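Local coordinates for esterase A (Caulobacter crescentus, PDB 5GKV), which probably hydrolyses ester bonds, as a penicillin-binding protein homologue of the serine beta-lactamase clan, at residues A[222-227]-A[363-368]; A[228-233]-A[311-316]; A[332-337]-A[352-357]; A[321-326]-A[338-343]. One frame throughout, in Å; residues are numbered along the deposited sequence.

Contact 1: A[222-227]-A[363-368]; sequences MRPTAM and NKQGNA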
# COMPACT_ATOMS: atom_id res chain seq x y z
N MET A 222 -1.28 13.25 -12.44
CA MET A 222 -1.02 13.18 -13.86
C MET A 222 -0.96 11.71 -14.23
O MET A 222 -0.11 10.97 -13.72
CB MET A 222 0.28 13.90 -14.23
CG MET A 222 0.49 14.01 -15.72
SD MET A 222 2.04 14.85 -16.08
CE MET A 222 2.49 15.40 -14.44
N ARG A 223 -1.86 11.28 -15.10
CA ARG A 223 -2.00 9.88 -15.45
C ARG A 223 -0.82 9.45 -16.33
O ARG A 223 -0.11 10.28 -16.89
CB ARG A 223 -3.35 9.64 -16.13
CG ARG A 223 -3.48 10.12 -17.59
CD ARG A 223 -3.24 11.64 -17.78
NE ARG A 223 -3.97 12.41 -16.79
CZ ARG A 223 -3.73 13.68 -16.48
NH1 ARG A 223 -2.74 14.36 -17.05
NH2 ARG A 223 -4.48 14.26 -15.56
N PRO A 224 -0.56 8.14 -16.41
CA PRO A 224 0.67 7.68 -17.08
C PRO A 224 0.68 8.04 -18.56
O PRO A 224 -0.36 8.16 -19.20
CB PRO A 224 0.64 6.17 -16.87
CG PRO A 224 -0.22 5.96 -15.68
CD PRO A 224 -1.27 7.03 -15.75
N THR A 225 1.90 8.21 -19.09
CA THR A 225 2.05 8.47 -20.52
C THR A 225 1.75 7.22 -21.36
O THR A 225 1.30 7.34 -22.50
CB THR A 225 3.47 8.98 -20.82
OG1 THR A 225 4.43 7.95 -20.55
CG2 THR A 225 3.80 10.20 -19.96
N ALA A 226 1.99 6.03 -20.80
CA ALA A 226 1.77 4.78 -21.52
C ALA A 226 1.40 3.70 -20.52
O ALA A 226 1.70 3.80 -19.33
CB ALA A 226 3.02 4.37 -22.31
N MET A 227 0.73 2.65 -21.00
CA MET A 227 0.26 1.60 -20.11
C MET A 227 1.43 0.76 -19.60
O MET A 227 2.44 0.61 -20.28
CB MET A 227 -0.75 0.70 -20.81
CG MET A 227 -1.93 1.43 -21.46
SD MET A 227 -2.27 3.10 -20.84
CE MET A 227 -2.85 2.83 -19.16
N ASN A 363 2.95 12.64 -7.54
CA ASN A 363 1.69 12.73 -8.27
C ASN A 363 1.82 12.57 -9.78
O ASN A 363 0.79 12.44 -10.45
CB ASN A 363 0.94 14.04 -7.94
CG ASN A 363 1.74 15.29 -8.26
OD1 ASN A 363 2.91 15.23 -8.58
ND2 ASN A 363 1.08 16.45 -8.15
N LYS A 364 3.03 12.54 -10.33
CA LYS A 364 3.21 12.13 -11.72
C LYS A 364 3.33 10.61 -11.79
O LYS A 364 4.30 10.02 -11.28
CB LYS A 364 4.42 12.82 -12.35
CG LYS A 364 4.64 12.41 -13.82
CD LYS A 364 5.79 13.20 -14.43
CE LYS A 364 6.12 12.71 -15.85
NZ LYS A 364 4.97 12.95 -16.78
N GLN A 365 2.34 9.96 -12.40
CA GLN A 365 2.28 8.51 -12.43
C GLN A 365 3.16 7.96 -13.55
O GLN A 365 3.05 8.40 -14.70
CB GLN A 365 0.83 8.05 -12.62
CG GLN A 365 -0.06 8.55 -11.49
CD GLN A 365 -1.49 8.02 -11.58
OE1 GLN A 365 -2.07 7.92 -12.66
NE2 GLN A 365 -2.05 7.67 -10.44
N GLY A 366 4.04 7.03 -13.21
CA GLY A 366 4.81 6.29 -14.20
C GLY A 366 4.06 5.04 -14.61
O GLY A 366 2.90 4.83 -14.27
N ASN A 367 4.74 4.19 -15.37
CA ASN A 367 4.10 2.95 -15.80
C ASN A 367 4.81 1.71 -15.25
O ASN A 367 4.64 0.61 -15.80
CB ASN A 367 4.03 2.89 -17.33
CG ASN A 367 5.38 2.63 -17.97
OD1 ASN A 367 6.41 3.11 -17.49
ND2 ASN A 367 5.38 1.85 -19.05
N ALA A 368 5.60 1.86 -14.20
CA ALA A 368 6.17 0.72 -13.49
C ALA A 368 5.22 0.32 -12.37
O ALA A 368 4.93 1.12 -11.48
CB ALA A 368 7.56 1.03 -12.94
O HOH W 1 2.63 10.78 -16.16

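Contact 2: A[228-233]-A[311-316]; sequences PQFGEI and VLPYEI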
# COMPACT_ATOMS: atom_id res chain seq x y z
N PRO A 228 1.31 0.22 -18.39
CA PRO A 228 2.30 -0.76 -17.93
C PRO A 228 2.25 -2.01 -18.79
O PRO A 228 1.21 -2.37 -19.35
CB PRO A 228 1.88 -1.05 -16.49
CG PRO A 228 0.43 -0.64 -16.42
CD PRO A 228 0.26 0.48 -17.38
N GLN A 229 3.40 -2.66 -18.91
CA GLN A 229 3.54 -3.87 -19.72
C GLN A 229 3.27 -5.08 -18.84
O GLN A 229 4.13 -5.51 -18.06
CB GLN A 229 4.93 -3.93 -20.36
CG GLN A 229 5.27 -5.24 -21.08
CD GLN A 229 4.23 -5.67 -22.12
OE1 GLN A 229 3.61 -4.83 -22.77
NE2 GLN A 229 4.04 -6.98 -22.26
N PHE A 230 2.07 -5.64 -18.96
CA PHE A 230 1.73 -6.84 -18.22
C PHE A 230 2.36 -8.07 -18.87
O PHE A 230 2.95 -8.00 -19.95
CB PHE A 230 0.22 -7.00 -18.12
CG PHE A 230 -0.41 -6.11 -17.11
CD1 PHE A 230 -0.53 -6.51 -15.79
CD2 PHE A 230 -0.85 -4.84 -17.46
CE1 PHE A 230 -1.09 -5.68 -14.84
CE2 PHE A 230 -1.42 -4.00 -16.52
CZ PHE A 230 -1.54 -4.42 -15.20
N GLY A 231 2.22 -9.20 -18.20
CA GLY A 231 2.72 -10.46 -18.71
C GLY A 231 1.74 -11.10 -19.67
O GLY A 231 0.94 -10.43 -20.34
N GLU A 232 1.79 -12.43 -19.74
CA GLU A 232 0.83 -13.15 -20.55
C GLU A 232 -0.56 -13.02 -19.96
O GLU A 232 -0.75 -13.02 -18.74
CB GLU A 232 1.23 -14.63 -20.67
CG GLU A 232 2.69 -14.86 -21.11
CD GLU A 232 3.04 -14.24 -22.47
OE1 GLU A 232 4.24 -14.22 -22.83
OE2 GLU A 232 2.11 -13.77 -23.17
N ILE A 233 -1.54 -12.85 -20.85
CA ILE A 233 -2.93 -12.76 -20.45
C ILE A 233 -3.39 -14.11 -19.88
O ILE A 233 -2.98 -15.18 -20.36
CB ILE A 233 -3.78 -12.32 -21.65
CG1 ILE A 233 -3.29 -10.95 -22.16
CG2 ILE A 233 -5.25 -12.31 -21.33
CD1 ILE A 233 -3.31 -9.81 -21.11
N VAL A 311 -0.64 -12.12 -11.91
CA VAL A 311 -1.19 -10.83 -12.30
C VAL A 311 -0.09 -9.78 -12.46
O VAL A 311 0.03 -9.14 -13.50
CB VAL A 311 -2.26 -10.35 -11.28
CG1 VAL A 311 -2.77 -8.96 -11.64
CG2 VAL A 311 -3.43 -11.35 -11.23
N LEU A 312 0.73 -9.59 -11.43
CA LEU A 312 1.86 -8.69 -11.56
C LEU A 312 3.01 -9.41 -12.25
O LEU A 312 3.32 -10.55 -11.89
CB LEU A 312 2.31 -8.15 -10.20
CG LEU A 312 1.25 -7.32 -9.46
CD1 LEU A 312 1.73 -6.91 -8.06
CD2 LEU A 312 0.85 -6.09 -10.25
N PRO A 313 3.61 -8.82 -13.26
CA PRO A 313 4.63 -9.53 -14.06
C PRO A 313 6.00 -9.55 -13.40
O PRO A 313 6.99 -9.02 -13.93
CB PRO A 313 4.62 -8.74 -15.38
CG PRO A 313 4.24 -7.35 -14.98
CD PRO A 313 3.25 -7.51 -13.83
N TYR A 314 6.07 -10.21 -12.23
CA TYR A 314 7.27 -10.24 -11.40
C TYR A 314 7.28 -11.51 -10.58
O TYR A 314 6.22 -12.07 -10.26
CB TYR A 314 7.35 -9.06 -10.42
CG TYR A 314 7.32 -7.67 -11.03
CD1 TYR A 314 8.50 -6.96 -11.25
CD2 TYR A 314 6.12 -7.06 -11.33
CE1 TYR A 314 8.46 -5.68 -11.80
CE2 TYR A 314 6.07 -5.79 -11.87
CZ TYR A 314 7.25 -5.10 -12.10
OH TYR A 314 7.18 -3.83 -12.64
N GLU A 315 8.48 -11.94 -10.20
CA GLU A 315 8.63 -12.86 -9.08
C GLU A 315 8.45 -12.06 -7.79
O GLU A 315 9.16 -11.08 -7.55
CB GLU A 315 10.00 -13.53 -9.11
CG GLU A 315 10.03 -14.83 -8.31
CD GLU A 315 11.41 -15.25 -7.82
OE1 GLU A 315 12.42 -15.02 -8.52
OE2 GLU A 315 11.48 -15.83 -6.71
N ILE A 316 7.48 -12.47 -6.96
CA ILE A 316 7.15 -11.77 -5.72
C ILE A 316 7.20 -12.75 -4.56
O ILE A 316 6.73 -13.90 -4.67
CB ILE A 316 5.76 -11.09 -5.80
CG1 ILE A 316 5.75 -10.07 -6.95
CG2 ILE A 316 5.39 -10.42 -4.45
CD1 ILE A 316 4.37 -9.45 -7.21
O HOH W 2 1.16 -10.07 -15.79

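Contact 3: A[332-337]-A[352-357]; sequences GPTAEA and PTRGVS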
# COMPACT_ATOMS: atom_id res chain seq x y z
N GLY A 332 15.61 -1.31 -1.41
CA GLY A 332 16.96 -1.28 -0.89
C GLY A 332 17.57 -2.66 -0.80
O GLY A 332 17.02 -3.64 -1.31
N PRO A 333 18.71 -2.77 -0.10
CA PRO A 333 19.50 -4.01 -0.14
C PRO A 333 19.07 -5.13 0.80
O PRO A 333 19.58 -6.25 0.68
CB PRO A 333 20.90 -3.52 0.24
CG PRO A 333 20.60 -2.41 1.23
CD PRO A 333 19.38 -1.70 0.65
N THR A 334 18.17 -4.89 1.74
CA THR A 334 17.85 -5.90 2.75
C THR A 334 16.77 -6.84 2.23
O THR A 334 15.63 -6.41 1.99
CB THR A 334 17.42 -5.24 4.05
OG1 THR A 334 18.44 -4.32 4.46
CG2 THR A 334 17.23 -6.27 5.13
N ALA A 335 17.11 -8.13 2.10
CA ALA A 335 16.17 -9.08 1.51
C ALA A 335 14.87 -9.15 2.29
O ALA A 335 13.79 -9.26 1.69
CB ALA A 335 16.82 -10.47 1.42
N GLU A 336 14.94 -9.07 3.63
CA GLU A 336 13.76 -9.25 4.47
C GLU A 336 13.06 -7.93 4.81
O GLU A 336 12.13 -7.92 5.63
CB GLU A 336 14.12 -10.00 5.77
CG GLU A 336 15.12 -9.32 6.71
CD GLU A 336 16.59 -9.55 6.31
OE1 GLU A 336 16.88 -10.04 5.19
OE2 GLU A 336 17.48 -9.23 7.12
N ALA A 337 13.47 -6.81 4.20
CA ALA A 337 12.65 -5.61 4.29
C ALA A 337 11.32 -5.85 3.57
O ALA A 337 11.18 -6.80 2.79
CB ALA A 337 13.39 -4.41 3.68
N PRO A 352 13.44 -3.89 9.33
CA PRO A 352 13.69 -4.13 10.76
C PRO A 352 15.13 -4.47 11.05
O PRO A 352 15.58 -4.25 12.19
CB PRO A 352 12.76 -5.30 11.10
CG PRO A 352 11.71 -5.27 10.05
CD PRO A 352 12.40 -4.78 8.79
N THR A 353 15.87 -5.00 10.07
CA THR A 353 17.25 -5.41 10.32
C THR A 353 18.16 -4.19 10.52
O THR A 353 19.01 -4.19 11.41
CB THR A 353 17.76 -6.25 9.16
OG1 THR A 353 16.94 -7.43 9.04
CG2 THR A 353 19.20 -6.66 9.38
N ARG A 354 17.99 -3.16 9.69
CA ARG A 354 18.78 -1.94 9.80
C ARG A 354 18.08 -0.86 10.63
O ARG A 354 18.70 0.16 10.93
CB ARG A 354 19.11 -1.40 8.41
CG ARG A 354 19.67 -2.43 7.42
CD ARG A 354 21.14 -2.67 7.64
NE ARG A 354 21.94 -1.48 7.38
CZ ARG A 354 22.49 -1.18 6.21
NH1 ARG A 354 22.34 -1.99 5.16
NH2 ARG A 354 23.20 -0.06 6.09
N GLY A 355 16.82 -1.05 10.99
CA GLY A 355 16.11 -0.04 11.75
C GLY A 355 15.63 1.17 10.96
O GLY A 355 15.32 2.20 11.55
N VAL A 356 15.55 1.07 9.63
CA VAL A 356 15.21 2.24 8.82
C VAL A 356 13.87 2.00 8.12
O VAL A 356 13.37 0.88 8.03
CB VAL A 356 16.31 2.57 7.78
CG1 VAL A 356 17.65 2.75 8.48
CG2 VAL A 356 16.41 1.49 6.72
N SER A 357 13.28 3.09 7.63
CA SER A 357 12.03 3.03 6.88
C SER A 357 12.00 4.23 5.94
O SER A 357 12.78 5.18 6.09
CB SER A 357 10.81 3.06 7.81
OG SER A 357 10.85 4.27 8.57
O HOH W 3 20.94 -4.69 4.77

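Contact 4: A[321-326]-A[338-343]; sequences GFMRNE and FGHSGW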
# COMPACT_ATOMS: atom_id res chain seq x y z
N GLY A 321 0.04 -9.75 3.27
CA GLY A 321 -0.34 -8.47 2.70
C GLY A 321 0.81 -7.54 2.38
O GLY A 321 0.68 -6.69 1.49
N PHE A 322 1.94 -7.69 3.07
CA PHE A 322 3.15 -6.93 2.74
C PHE A 322 3.90 -7.61 1.58
O PHE A 322 3.99 -8.84 1.51
CB PHE A 322 4.09 -6.83 3.95
CG PHE A 322 3.53 -6.05 5.12
CD1 PHE A 322 3.41 -4.67 5.06
CD2 PHE A 322 3.17 -6.70 6.31
CE1 PHE A 322 2.92 -3.94 6.16
CE2 PHE A 322 2.66 -5.99 7.41
CZ PHE A 322 2.54 -4.60 7.33
N MET A 323 4.45 -6.80 0.69
CA MET A 323 5.42 -7.31 -0.28
C MET A 323 6.79 -7.35 0.40
O MET A 323 7.24 -6.35 0.95
CB MET A 323 5.46 -6.42 -1.52
CG MET A 323 6.33 -6.98 -2.64
SD MET A 323 6.28 -6.02 -4.17
CE MET A 323 4.84 -4.93 -3.86
N ARG A 324 7.42 -8.52 0.38
CA ARG A 324 8.79 -8.59 0.86
C ARG A 324 9.75 -8.12 -0.24
O ARG A 324 9.39 -8.02 -1.41
CB ARG A 324 9.11 -10.02 1.32
CG ARG A 324 8.10 -10.52 2.37
CD ARG A 324 8.42 -11.94 2.85
NE ARG A 324 9.63 -11.97 3.66
CZ ARG A 324 10.80 -12.42 3.25
NH1 ARG A 324 10.94 -12.89 2.01
NH2 ARG A 324 11.85 -12.40 4.07
N ASN A 325 10.99 -7.81 0.16
CA ASN A 325 11.86 -7.06 -0.74
C ASN A 325 12.52 -7.97 -1.77
O ASN A 325 12.49 -7.68 -2.98
CB ASN A 325 12.90 -6.28 0.08
CG ASN A 325 13.62 -5.21 -0.73
OD1 ASN A 325 13.10 -4.71 -1.74
ND2 ASN A 325 14.82 -4.86 -0.30
N GLU A 326 13.10 -9.08 -1.34
CA GLU A 326 13.64 -10.06 -2.29
C GLU A 326 12.49 -10.61 -3.11
O GLU A 326 11.38 -10.77 -2.59
CB GLU A 326 14.36 -11.19 -1.56
CG GLU A 326 13.56 -11.80 -0.41
CD GLU A 326 14.21 -13.05 0.16
OE1 GLU A 326 13.58 -13.70 1.01
OE2 GLU A 326 15.35 -13.38 -0.24
N PHE A 338 10.35 -4.98 3.83
CA PHE A 338 8.99 -5.22 3.37
C PHE A 338 8.22 -3.90 3.30
O PHE A 338 8.57 -2.91 3.96
CB PHE A 338 8.24 -6.19 4.30
CG PHE A 338 8.15 -5.71 5.73
CD1 PHE A 338 9.16 -6.00 6.63
CD2 PHE A 338 7.05 -4.99 6.17
CE1 PHE A 338 9.07 -5.57 7.93
CE2 PHE A 338 6.97 -4.54 7.48
CZ PHE A 338 7.98 -4.84 8.36
N GLY A 339 7.14 -3.93 2.55
CA GLY A 339 6.31 -2.73 2.38
C GLY A 339 5.28 -2.97 1.31
O GLY A 339 4.78 -4.09 1.15
N HIS A 340 4.95 -1.91 0.59
CA HIS A 340 4.08 -2.07 -0.56
C HIS A 340 4.25 -0.86 -1.45
O HIS A 340 4.63 0.22 -1.00
CB HIS A 340 2.61 -2.27 -0.14
CG HIS A 340 1.84 -3.17 -1.05
ND1 HIS A 340 1.45 -2.79 -2.32
CD2 HIS A 340 1.37 -4.43 -0.88
CE1 HIS A 340 0.80 -3.79 -2.90
NE2 HIS A 340 0.74 -4.80 -2.04
N SER A 341 3.99 -1.07 -2.74
CA SER A 341 4.10 -0.01 -3.72
C SER A 341 2.73 0.27 -4.32
O SER A 341 1.80 -0.52 -4.18
CB SER A 341 5.10 -0.39 -4.83
OG SER A 341 6.36 -0.69 -4.26
N GLY A 342 2.62 1.42 -4.98
CA GLY A 342 1.35 1.89 -5.49
C GLY A 342 1.43 2.20 -6.97
O GLY A 342 2.49 2.52 -7.52
N TRP A 343 0.27 2.08 -7.62
CA TRP A 343 0.07 2.47 -9.01
C TRP A 343 0.70 3.83 -9.30
O TRP A 343 0.34 4.84 -8.69
CB TRP A 343 -1.43 2.51 -9.31
CG TRP A 343 -1.75 2.94 -10.71
CD1 TRP A 343 -2.04 4.21 -11.14
CD2 TRP A 343 -1.85 2.09 -11.86
NE1 TRP A 343 -2.29 4.21 -12.50
CE2 TRP A 343 -2.18 2.92 -12.96
CE3 TRP A 343 -1.69 0.72 -12.07
CZ2 TRP A 343 -2.35 2.42 -14.25
CZ3 TRP A 343 -1.87 0.22 -13.35
CH2 TRP A 343 -2.19 1.07 -14.42
O HOH W 4 -0.94 -6.71 -0.73

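Contact 1: A[222-227]-A[363-368]
M222 and Q365 form the tight part. M222 N donates a nearly straight bond to N363 O (3.0 Å, 176° at the hydrogen). M222 O in turn accepts from Q365 N at 3.0 Å. The Q365 side chain runs along the M222-P224 backbone, with CB and CG against M222 O. Its CG is anti to the carbonyl carbon (chi1 -59°) and the rest is extended. This carries Q365 OE1 to 3.3 Å from P224 CD, beside R223 CA. The P224 ring also rests on Q365 CB and on G366 O. F79 and W343 touch Q365 too.

The solvent side is looser. The M222 side chain slants across K364, with M222 CE 3.7 Å from K364 CG and the sulfur near the amine. A water takes a hydrogen from K364 NZ and gives hydrogens to R223 O and Q365 O, bridging the two backbones. Beyond P224 the segments drift apart. N367 ND2 makes only a weak bond to M227 O, at 3.4 Å. Even here one close spot remains: N367 CB lies 3.2 Å from A226 O, which is buried and has no partner in the model.

N363 OD1 is held by G42 N, which joins the contact to strand 42-49. The arrangement is a single beta bridge, M222 with K364, between two loops running the same way (11° apart), just past strand 356-362 of the main antiparallel sheet.

Contact 2: A[228-233]-A[311-316]
V311 meets F230 through its backbone oxygen. V311 O lies in the plane of the F230 ring, at its edge, 3.5 Å from F230 CD1. F230 CG is anti to its carbonyl carbon (chi1 -77°), which swings the ring beside V311 O. The ring also meets F241, and F242 edge-to-face, so the aromatic cluster extends past this pair of segments. V311 O accepts a hydrogen from a water at 2.7 Å. That water accepts from G231 N at 2.8 Å, so one solvent molecule bridges the two backbones; the segments share no direct hydrogen bond. The V311 side chain points away, onto A236 and F241 of helix 235-241.

L312 follows. Its oxygen accepts Y314 N at 2.8 Å, which folds the chain tightly around P313. The turn pushes the P313 ring out toward the other segment. P313 CG lies 3.6 Å from Q229 O, and P313 CB lies 3.7 Å from G231 N. P313 CD approaches the F230 ring obliquely. The P313 ring thus sits against the backbone of Q229 and G231, before and after F230. L369 touches P313 too.

From Y314 onward the chain leaves the contact. E315 and I316 begin strand 315-318, where E315 OE2 pairs with R306. The contact is a small surface packing of a loop against an inverse gamma turn centred on P313, at the entry to a two-stranded antiparallel sheet.

Contact 3: A[332-337]-A[352-357]
This is a surface contact between two turns at one end of the main antiparallel sheet, where E336 and T334 meet T353 and R354. One turn leads into strand 338-341. The other joins strand 347-351 to strand 356-362.

The direct polar link is between side chains. T353 OG1 donates to E336 OE2 at 2.7 Å. It reaches the carboxylate on the anti side, 19° out of its plane. The two side chains cross at about a right angle. E336 CG lies between the backbone N and the carbonyl carbon (chi1 63°), and the chain bends again at chi2, which turns the carboxylate back toward T353.

T334 carries the inner part. T334 CG2 packs 4.1 Å from T353 CB, and T334 OG1 lies 3.7 Å from R354 CG. The hydroxyl of T334 is bonded to D351 OD2. A water accepts from R354 NH1 at 3.1 Å, in the plane of the guanidinium group; its approach to T334 OG1 is very short and doubtful in detail. D351 OD1 takes R354 N, so the D351 carboxylate bonds both turns. P333 CG approaches the R354 guanidinium obliquely. Y383 of helix 373-384 touches both P333 and R354.

The first turn is a type I beta turn from T334 to A337, closed by A337 N to T334 O at 3.1 Å. In the second, P352-R354 have helical backbone angles, and G355 follows with a positive phi. Strands 347-351 and 356-362 form a beta hairpin, and its connection ends in a G1 beta bulge, G355 and V356 facing D351.

Contact 4: A[321-326]-A[338-343]
M323 and G339 bond in both directions. M323 N donates to G339 O at 2.8 Å, and G339 N donates to M323 O at 2.9 Å. They form an antiparallel hydrogen-bonded pair. The next pair, R324 with F338, is a non-hydrogen-bonded one, with CA atoms 4.2 Å apart.

A water donates to G321 O and bonds H340 NE2. G321 O also lies in the plane of the H340 ring, 3.3 Å from H340 CD2. At another point of the ring edge, H340 ND1 donates to S341 O at 3.0 Å, in the ring plane. S80 OG bonds S341 O too.

Strand 323-324 is the outermost strand of the main sheet here, next to strand 338-341. The sequence H340-S341-G342 probably corresponds to the K-T-G motif of the penicillin-binding protein and beta-lactamase clan. Its closeness to S80 and K83, in an S-x-x-K sequence, is consistent with that.

M323 CG is anti to the backbone N (chi1 -173°) and the chain bends at chi3. This places CE over the centre of the H340 ring, a CH-pi contact 9° off the normal. F338 turns its edge to the face of F322, with planes at 64° and F338 CD2 3.8 Å from F322 CD1. Helices 82-95 and 294-301 cover F322.

How the contacts relate
From the N terminus, 222-227 opens contact 1 and the next residues, 228-233, open contact 2. Contact 2 closes first, at 311-316. Next, 321-326 opens contact 4 and 332-337 opens contact 3. Contact 4 closes at 338-343 and contact 3 at 352-357, so these two cross. Contact 1 closes last, at 363-368, and the other three nest within its loop. Contacts 1 and 2 join the 222-233 loop to the chain after strand 356-362 and to the lead-in of strand 315-318. Contacts 3 and 4 share the main antiparallel sheet, and N325 reaches G332 and T334 between them. W343 ties contact 4 to Q365 of contact 1 and P228 of contact 2.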